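Long-range contacts in DNA repair protein rhp9/CRB2 (Schizosaccharomyces pombe, PDB 2FHD), which probably recognises methylated histone H4 through its tandem tudor domains and takes part in the DNA repair response of fission yeast: residues S39-V44 with M51-S56; T81-F86 with I107-E112. All coordinates share one frame; numbering follows the deposited sequence.

Interaction 1 (S39-V44 with M51-S56). With PO4 (phosphate ion), chain E.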
ATOM      1  N   SER A  39      15.823   5.829  18.224  1.00 38.69           N
ATOM      2  CA  SER A  39      16.417   6.539  17.057  1.00 40.10           C
ATOM      3  C   SER A  39      15.355   6.906  16.018  1.00 39.22           C
ATOM      4  O   SER A  39      14.397   6.156  15.798  1.00 39.04           O
ATOM      5  CB  SER A  39      17.463   5.697  16.326  1.00 41.23           C
ATOM      6  OG  SER A  39      18.092   4.734  17.155  1.00 44.65           O
ATOM      7  N   ILE A  40      15.516   8.049  15.375  1.00 38.16           N
ATOM      8  CA  ILE A  40      14.650   8.400  14.233  1.00 37.20           C
ATOM      9  C   ILE A  40      14.769   7.388  13.065  1.00 36.95           C
ATOM     10  O   ILE A  40      15.840   6.896  12.796  1.00 34.92           O
ATOM     11  CB  ILE A  40      15.016   9.778  13.693  1.00 37.78           C
ATOM     12  CG1 ILE A  40      13.949  10.271  12.727  1.00 34.78           C
ATOM     13  CG2 ILE A  40      16.559   9.792  13.114  1.00 36.39           C
ATOM     14  CD1 ILE A  40      13.691  11.783  12.880  1.00 39.76           C
HETATM   15  N   MSE A  41      13.674   7.111  12.361  1.00 36.92           N
HETATM   16  CA  MSE A  41      13.736   6.200  11.233  1.00 39.08           C
HETATM   17  C   MSE A  41      13.025   6.727  10.037  1.00 34.20           C
HETATM   18  O   MSE A  41      12.345   7.759  10.152  1.00 31.82           O
HETATM   19  CB  MSE A  41      13.229   4.855  11.633  1.00 37.00           C
HETATM   20  CG  MSE A  41      14.160   4.222  12.682  1.00 43.50           C
HETATM   21 SE   MSE A  41      13.546   2.418  12.920  1.00 57.79          SE
HETATM   22  CE  MSE A  41      11.903   2.924  13.847  1.00 57.11           C
ATOM     23  N   TYR A  42      13.217   6.037   8.895  1.00 31.58           N
ATOM     24  CA  TYR A  42      12.829   6.563   7.552  1.00 29.62           C
ATOM     25  C   TYR A  42      12.067   5.613   6.686  1.00 28.08           C
ATOM     26  O   TYR A  42      12.490   4.481   6.464  1.00 27.18           O
ATOM     27  CB  TYR A  42      14.046   7.090   6.764  1.00 29.88           C
ATOM     28  CG  TYR A  42      14.689   8.170   7.533  1.00 28.36           C
ATOM     29  CD1 TYR A  42      14.104   9.454   7.589  1.00 28.81           C
ATOM     30  CD2 TYR A  42      15.802   7.897   8.321  1.00 29.56           C
ATOM     31  CE1 TYR A  42      14.671  10.474   8.389  1.00 28.94           C
ATOM     32  CE2 TYR A  42      16.390   8.910   9.136  1.00 28.42           C
ATOM     33  CZ  TYR A  42      15.829  10.186   9.148  1.00 29.80           C
ATOM     34  OH  TYR A  42      16.378  11.161   9.979  1.00 30.83           O
ATOM     35  N   LYS A  43      10.899   6.053   6.240  1.00 25.79           N
ATOM     36  CA  LYS A  43      10.248   5.252   5.293  1.00 25.42           C
ATOM     37  C   LYS A  43      10.812   5.686   3.926  1.00 24.29           C
ATOM     38  O   LYS A  43      10.849   6.871   3.588  1.00 23.14           O
ATOM     39  CB  LYS A  43       8.697   5.325   5.349  1.00 27.01           C
ATOM     40  CG  LYS A  43       8.079   4.391   4.277  1.00 28.85           C
ATOM     41  CD  LYS A  43       6.794   3.828   4.723  1.00 39.36           C
ATOM     42  CE  LYS A  43       5.682   4.192   3.730  1.00 41.68           C
ATOM     43  NZ  LYS A  43       4.393   3.464   4.098  1.00 47.06           N
ATOM     44  N   VAL A  44      11.176   4.679   3.150  1.00 21.75           N
ATOM     45  CA  VAL A  44      11.836   4.862   1.884  1.00 22.59           C
ATOM     46  C   VAL A  44      11.100   3.957   0.878  1.00 23.08           C
ATOM     47  O   VAL A  44      10.562   2.921   1.233  1.00 21.96           O
ATOM     48  CB  VAL A  44      13.313   4.495   2.188  1.00 22.28           C
ATOM     49  CG1 VAL A  44      13.770   3.222   1.623  1.00 19.54           C
ATOM     50  CG2 VAL A  44      14.274   5.700   2.385  1.00 18.49           C
HETATM   51  N   MSE A  51       8.478  -0.631  -0.415  1.00 33.77           N
HETATM   52  CA  MSE A  51       8.492   0.294   0.683  1.00 35.41           C
HETATM   53  C   MSE A  51       9.334  -0.344   1.814  1.00 33.52           C
HETATM   54  O   MSE A  51       9.211  -1.547   2.094  1.00 31.61           O
HETATM   55  CB  MSE A  51       7.029   0.366   1.155  1.00 38.07           C
HETATM   56  CG  MSE A  51       6.419   1.622   1.515  1.00 45.35           C
HETATM   57 SE   MSE A  51       6.656   3.214   0.414  1.00 68.24          SE
HETATM   58  CE  MSE A  51       4.700   3.616  -0.383  1.00 52.56           C
ATOM     59  N   SER A  52      10.148   0.446   2.510  1.00 30.33           N
ATOM     60  CA  SER A  52      10.914  -0.107   3.602  1.00 28.01           C
ATOM     61  C   SER A  52      11.224   0.953   4.651  1.00 27.07           C
ATOM     62  O   SER A  52      11.270   2.123   4.345  1.00 27.86           O
ATOM     63  CB  SER A  52      12.204  -0.669   3.029  1.00 27.65           C
ATOM     64  OG  SER A  52      12.896  -1.348   4.023  1.00 32.08           O
ATOM     65  N   THR A  53      11.405   0.551   5.896  1.00 26.21           N
ATOM     66  CA  THR A  53      11.758   1.467   6.989  1.00 26.75           C
ATOM     67  C   THR A  53      13.204   1.209   7.470  1.00 25.95           C
ATOM     68  O   THR A  53      13.510   0.057   7.779  1.00 26.29           O
ATOM     69  CB  THR A  53      10.787   1.291   8.163  1.00 26.99           C
ATOM     70  OG1 THR A  53       9.494   1.603   7.660  1.00 29.60           O
ATOM     71  CG2 THR A  53      11.063   2.364   9.315  1.00 24.97           C
ATOM     72  N   VAL A  54      14.075   2.218   7.491  1.00 23.45           N
ATOM     73  CA  VAL A  54      15.503   1.966   7.715  1.00 23.24           C
ATOM     74  C   VAL A  54      15.968   2.917   8.781  1.00 25.45           C
ATOM     75  O   VAL A  54      15.326   3.958   9.001  1.00 25.89           O
ATOM     76  CB  VAL A  54      16.394   2.209   6.398  1.00 23.04           C
ATOM     77  CG1 VAL A  54      16.041   1.206   5.325  1.00 21.03           C
ATOM     78  CG2 VAL A  54      16.329   3.670   5.873  1.00 18.02           C
ATOM     79  N   ASN A  55      17.070   2.610   9.449  1.00 26.83           N
ATOM     80  CA  ASN A  55      17.602   3.612  10.367  1.00 28.92           C
ATOM     81  C   ASN A  55      18.498   4.636   9.684  1.00 29.41           C
ATOM     82  O   ASN A  55      18.764   4.527   8.458  1.00 27.37           O
ATOM     83  CB  ASN A  55      18.303   2.973  11.578  1.00 29.55           C
ATOM     84  CG  ASN A  55      19.478   2.111  11.209  1.00 34.88           C
ATOM     85  OD1 ASN A  55      20.479   2.554  10.610  1.00 38.52           O
ATOM     86  ND2 ASN A  55      19.406   0.835  11.645  1.00 39.73           N
ATOM     87  N   SER A  56      19.021   5.587  10.488  1.00 29.90           N
ATOM     88  CA  SER A  56      19.809   6.734   9.981  1.00 30.19           C
ATOM     89  C   SER A  56      21.192   6.283   9.515  1.00 29.35           C
ATOM     90  O   SER A  56      21.872   6.994   8.831  1.00 28.69           O
ATOM     91  CB  SER A  56      19.979   7.788  11.067  1.00 30.67           C
ATOM     92  OG  SER A  56      20.950   7.309  12.005  1.00 35.73           O
TER
HETATM   93  P   PO4 E 306       1.700   1.547   3.445  1.00123.21           P
HETATM   94  O1  PO4 E 306       1.778   2.388   4.707  1.00122.61           O
HETATM   95  O2  PO4 E 306       0.517   1.964   2.593  1.00122.23           O
HETATM   96  O3  PO4 E 306       2.957   1.701   2.606  1.00121.98           O
HETATM   97  O4  PO4 E 306       1.536   0.110   3.890  1.00122.55           O
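Lys43 sets out with CG anti to its backbone N (chi1 -179°) and bends at chi2 and chi3, which lays its aliphatic end obliquely across the selenomethionine Met51, whose own chain is also bent. CE of Lys43 meets CG of Met51 at 3.5 Å, and beyond this crossing NZ of Lys43 donates a hydrogen bond to O3 of a phosphate ion (2.7 Å), probably taken up from the crystallisation liquor. With an alanine at Lys43 the phosphate would probably lose this charged donor, and CG of Met51 its methylene neighbour. On the face that Lys43 shares with Met41 and Thr53, CB of Met41 lies 4.0 Å from CG2 of Thr53. Tyr42 projects to the other face, where its CB packs on CG2 of Val54 at 4.2 Å and its CE2 edge, near the ring plane, approaches CA of Ser56. Between the two faces, the backbones of Tyr42 and Val54 exchange two hydrogen bonds, and so do Val44 and Ser52; N of Ser52 reaches O of Val44 at 2.8 Å. Ile59 of strand 59-61 touches Tyr42, Val44 and Val54. The arrangement is an antiparallel beta hairpin, with 51-55 outermost in its sheet within this chain, in the SH3-like barrel of the first tudor domain.

Interaction 2 (T81-F86 with I107-E112); sequences TVVKTF and ILAHGE
A classic beta bulge marks the antiparallel pairing of 81-86 with 107-112: Val83 and Lys84 both stand opposite Ile107. The carbonyl O of Ile107 accepts a short bond from N of Val83 (2.6 Å), its donor tilted 20° from the carbonyl plane, and a weak one from N of Lys84. In return, N of Ile107 donates an almost straight bond to O of Lys84 (2.9 Å, 171° at the hydrogen). Beyond the bulge Thr81 and Ala109 form a regular hydrogen-bonded pair, with both donors in the carbonyl planes.

Within the bulge, Val83 has its CB directed toward the partner strand. CB of Val83 lies 3.8 Å from CG2 of Ile107, while CG2 of Val83, anti to its own carbonyl carbon, reaches CB of Ala109 at 3.7 Å. Glu114 of strand 113-118 touches both Val83 and Ile107. These strands are neighbours in the second tudor domain, an SH3-like barrel in which 80-86 lies between 69-72 and 105-110. On the face of Val82 and Leu108, the two side chains meet at an oblique angle, CG2 of Val82 being 4.0 Å from CD2 of Leu108, and Val70 packs against both.

Phe86 comes in at about a right angle to Ile107. Its chi1 of 67° places CG between the backbone N and the carbonyl carbon, and the CE1 edge of the ring meets CG1 of Ile107 in the ring plane at 3.9 Å. Near the other end, a water hydrogen-bonded to OG1 of Thr81 (3.2 Å) also donates weak bonds to the carbonyl oxygens of Ala109 and Gly111.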
ATOM      1  N   THR A  81      34.579   3.698 -10.743  1.00 27.02           N
ATOM      2  CA  THR A  81      34.577   4.926  -9.982  1.00 26.97           C
ATOM      3  C   THR A  81      33.751   5.981 -10.775  1.00 25.62           C
ATOM      4  O   THR A  81      33.656   5.964 -12.018  1.00 27.03           O
ATOM      5  CB  THR A  81      36.029   5.450  -9.647  1.00 26.39           C
ATOM      6  OG1 THR A  81      36.729   5.656 -10.884  1.00 33.13           O
ATOM      7  CG2 THR A  81      36.795   4.400  -8.962  1.00 29.33           C
ATOM      8  N   VAL A  82      33.139   6.885 -10.035  1.00 24.01           N
ATOM      9  CA  VAL A  82      32.396   7.896 -10.592  1.00 23.26           C
ATOM     10  C   VAL A  82      33.323   8.941 -11.190  1.00 24.65           C
ATOM     11  O   VAL A  82      34.307   9.411 -10.597  1.00 23.15           O
ATOM     12  CB  VAL A  82      31.447   8.483  -9.537  1.00 25.01           C
ATOM     13  CG1 VAL A  82      30.768   9.753 -10.074  1.00 22.45           C
ATOM     14  CG2 VAL A  82      30.400   7.374  -9.044  1.00 20.49           C
ATOM     15  N   VAL A  83      33.007   9.292 -12.423  1.00 25.96           N
ATOM     16  CA  VAL A  83      33.724  10.380 -13.069  1.00 25.61           C
ATOM     17  C   VAL A  83      32.911  11.652 -12.920  1.00 24.71           C
ATOM     18  O   VAL A  83      33.408  12.542 -12.329  1.00 25.81           O
ATOM     19  CB  VAL A  83      34.108  10.058 -14.587  1.00 26.72           C
ATOM     20  CG1 VAL A  83      34.796  11.309 -15.203  1.00 23.98           C
ATOM     21  CG2 VAL A  83      35.030   8.858 -14.654  1.00 21.18           C
ATOM     22  N   LYS A  84      31.662  11.709 -13.368  1.00 25.05           N
ATOM     23  CA  LYS A  84      30.843  12.936 -13.328  1.00 25.70           C
ATOM     24  C   LYS A  84      29.383  12.586 -13.492  1.00 25.51           C
ATOM     25  O   LYS A  84      29.049  11.660 -14.198  1.00 28.37           O
ATOM     26  CB  LYS A  84      31.281  13.914 -14.449  1.00 25.63           C
ATOM     27  CG  LYS A  84      30.472  15.247 -14.545  1.00 29.41           C
ATOM     28  CD  LYS A  84      31.172  16.414 -15.298  1.00 31.98           C
ATOM     29  CE  LYS A  84      32.005  17.318 -14.312  1.00 41.59           C
ATOM     30  NZ  LYS A  84      31.045  18.097 -13.354  1.00 47.57           N
ATOM     31  N   THR A  85      28.488  13.283 -12.825  1.00 25.20           N
ATOM     32  CA  THR A  85      27.052  13.108 -13.060  1.00 26.11           C
ATOM     33  C   THR A  85      26.588  14.392 -13.801  1.00 27.28           C
ATOM     34  O   THR A  85      27.195  15.490 -13.625  1.00 27.63           O
ATOM     35  CB  THR A  85      26.296  13.061 -11.716  1.00 25.39           C
ATOM     36  OG1 THR A  85      26.714  14.222 -11.009  1.00 27.01           O
ATOM     37  CG2 THR A  85      26.656  11.804 -10.842  1.00 20.52           C
ATOM     38  N   PHE A  86      25.552  14.255 -14.632  1.00 26.59           N
ATOM     39  CA  PHE A  86      25.019  15.360 -15.339  1.00 26.40           C
ATOM     40  C   PHE A  86      23.562  15.132 -15.668  1.00 26.82           C
ATOM     41  O   PHE A  86      23.080  14.017 -15.538  1.00 26.28           O
ATOM     42  CB  PHE A  86      25.902  15.670 -16.588  1.00 26.11           C
ATOM     43  CG  PHE A  86      25.878  14.611 -17.657  1.00 27.09           C
ATOM     44  CD1 PHE A  86      26.787  13.575 -17.644  1.00 21.50           C
ATOM     45  CD2 PHE A  86      24.960  14.674 -18.715  1.00 27.28           C
ATOM     46  CE1 PHE A  86      26.815  12.624 -18.661  1.00 24.95           C
ATOM     47  CE2 PHE A  86      24.982  13.714 -19.756  1.00 26.86           C
ATOM     48  CZ  PHE A  86      25.917  12.640 -19.705  1.00 24.69           C
ATOM     49  N   ILE A 107      28.803   9.151 -15.675  1.00 23.86           N
ATOM     50  CA  ILE A 107      29.981   8.551 -16.286  1.00 24.95           C
ATOM     51  C   ILE A 107      30.860   7.809 -15.216  1.00 24.17           C
ATOM     52  O   ILE A 107      31.258   8.371 -14.168  1.00 24.40           O
ATOM     53  CB  ILE A 107      30.826   9.661 -17.008  1.00 24.45           C
ATOM     54  CG1 ILE A 107      29.978  10.482 -17.964  1.00 24.13           C
ATOM     55  CG2 ILE A 107      32.106   9.046 -17.678  1.00 25.39           C
ATOM     56  CD1 ILE A 107      30.736  11.835 -18.393  1.00 27.19           C
ATOM     57  N   LEU A 108      31.134   6.543 -15.510  1.00 25.21           N
ATOM     58  CA  LEU A 108      31.825   5.556 -14.682  1.00 24.38           C
ATOM     59  C   LEU A 108      33.120   5.115 -15.349  1.00 26.45           C
ATOM     60  O   LEU A 108      33.148   4.974 -16.565  1.00 28.27           O
ATOM     61  CB  LEU A 108      30.953   4.346 -14.578  1.00 21.71           C
ATOM     62  CG  LEU A 108      29.656   4.612 -13.827  1.00 22.49           C
ATOM     63  CD1 LEU A 108      28.858   3.319 -13.669  1.00 21.19           C
ATOM     64  CD2 LEU A 108      29.955   5.254 -12.454  1.00 17.39           C
ATOM     65  N   ALA A 109      34.183   4.883 -14.566  1.00 26.99           N
ATOM     66  CA  ALA A 109      35.497   4.462 -15.074  1.00 26.53           C
ATOM     67  C   ALA A 109      35.913   3.163 -14.452  1.00 28.55           C
ATOM     68  O   ALA A 109      35.655   2.872 -13.279  1.00 28.80           O
ATOM     69  CB  ALA A 109      36.552   5.528 -14.799  1.00 23.57           C
ATOM     70  N   HIS A 110      36.522   2.329 -15.264  1.00 31.57           N
ATOM     71  CA  HIS A 110      37.108   1.096 -14.772  1.00 34.37           C
ATOM     72  C   HIS A 110      38.409   1.002 -15.469  1.00 36.39           C
ATOM     73  O   HIS A 110      38.534   0.478 -16.583  1.00 38.10           O
ATOM     74  CB  HIS A 110      36.284  -0.139 -14.994  1.00 33.59           C
ATOM     75  CG  HIS A 110      36.944  -1.376 -14.492  1.00 36.56           C
ATOM     76  ND1 HIS A 110      36.868  -1.775 -13.176  1.00 35.59           N
ATOM     77  CD2 HIS A 110      37.703  -2.312 -15.127  1.00 36.70           C
ATOM     78  CE1 HIS A 110      37.556  -2.896 -13.022  1.00 35.20           C
ATOM     79  NE2 HIS A 110      38.066  -3.243 -14.191  1.00 33.28           N
ATOM     80  N   GLY A 111      39.401   1.482 -14.741  1.00 38.22           N
ATOM     81  CA  GLY A 111      40.646   1.791 -15.298  1.00 38.78           C
ATOM     82  C   GLY A 111      40.429   3.223 -15.755  1.00 40.41           C
ATOM     83  O   GLY A 111      39.900   4.132 -15.009  1.00 41.01           O
ATOM     84  N   GLU A 112      40.828   3.406 -16.996  1.00 39.22           N
ATOM     85  CA  GLU A 112      40.585   4.611 -17.684  1.00 39.58           C
ATOM     86  C   GLU A 112      39.631   4.361 -18.867  1.00 36.40           C
ATOM     87  O   GLU A 112      39.600   5.138 -19.790  1.00 35.69           O
ATOM     88  CB  GLU A 112      41.911   5.048 -18.217  1.00 42.43           C
ATOM     89  CG  GLU A 112      42.666   3.897 -18.903  1.00 49.39           C
ATOM     90  CD  GLU A 112      44.044   4.358 -19.272  1.00 57.77           C
ATOM     91  OE1 GLU A 112      44.733   4.831 -18.289  1.00 58.72           O
ATOM     92  OE2 GLU A 112      44.378   4.289 -20.516  1.00 56.41           O
TER
HETATM   93  O   HOH W   1      38.716   3.380 -12.011  1.00 46.77           O

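In the fold
Interactions 1 and 2 follow one another along the chain, the 39-44/51-56 pairing closing before the 81-86/107-112 pairing opens. Their centres are 30 Å apart on opposite sides of the chain's centre, and their nearest atoms remain about 19 Å apart. Each belongs to its own antiparallel sheet. Interaction 1 joins strands 41-46 and 51-55 of the first tudor domain, the latter outermost in its sheet within this chain; interaction 2 joins 80-86 and 105-110 of the second, with 113-118 beyond. Both sheets have the same strand order, 4-3-2-1-5, but interaction 1 links the third and fourth strands of the first sheet, interaction 2 the second and third of the second. The chain thus repeats one SH3-like topology in tandem.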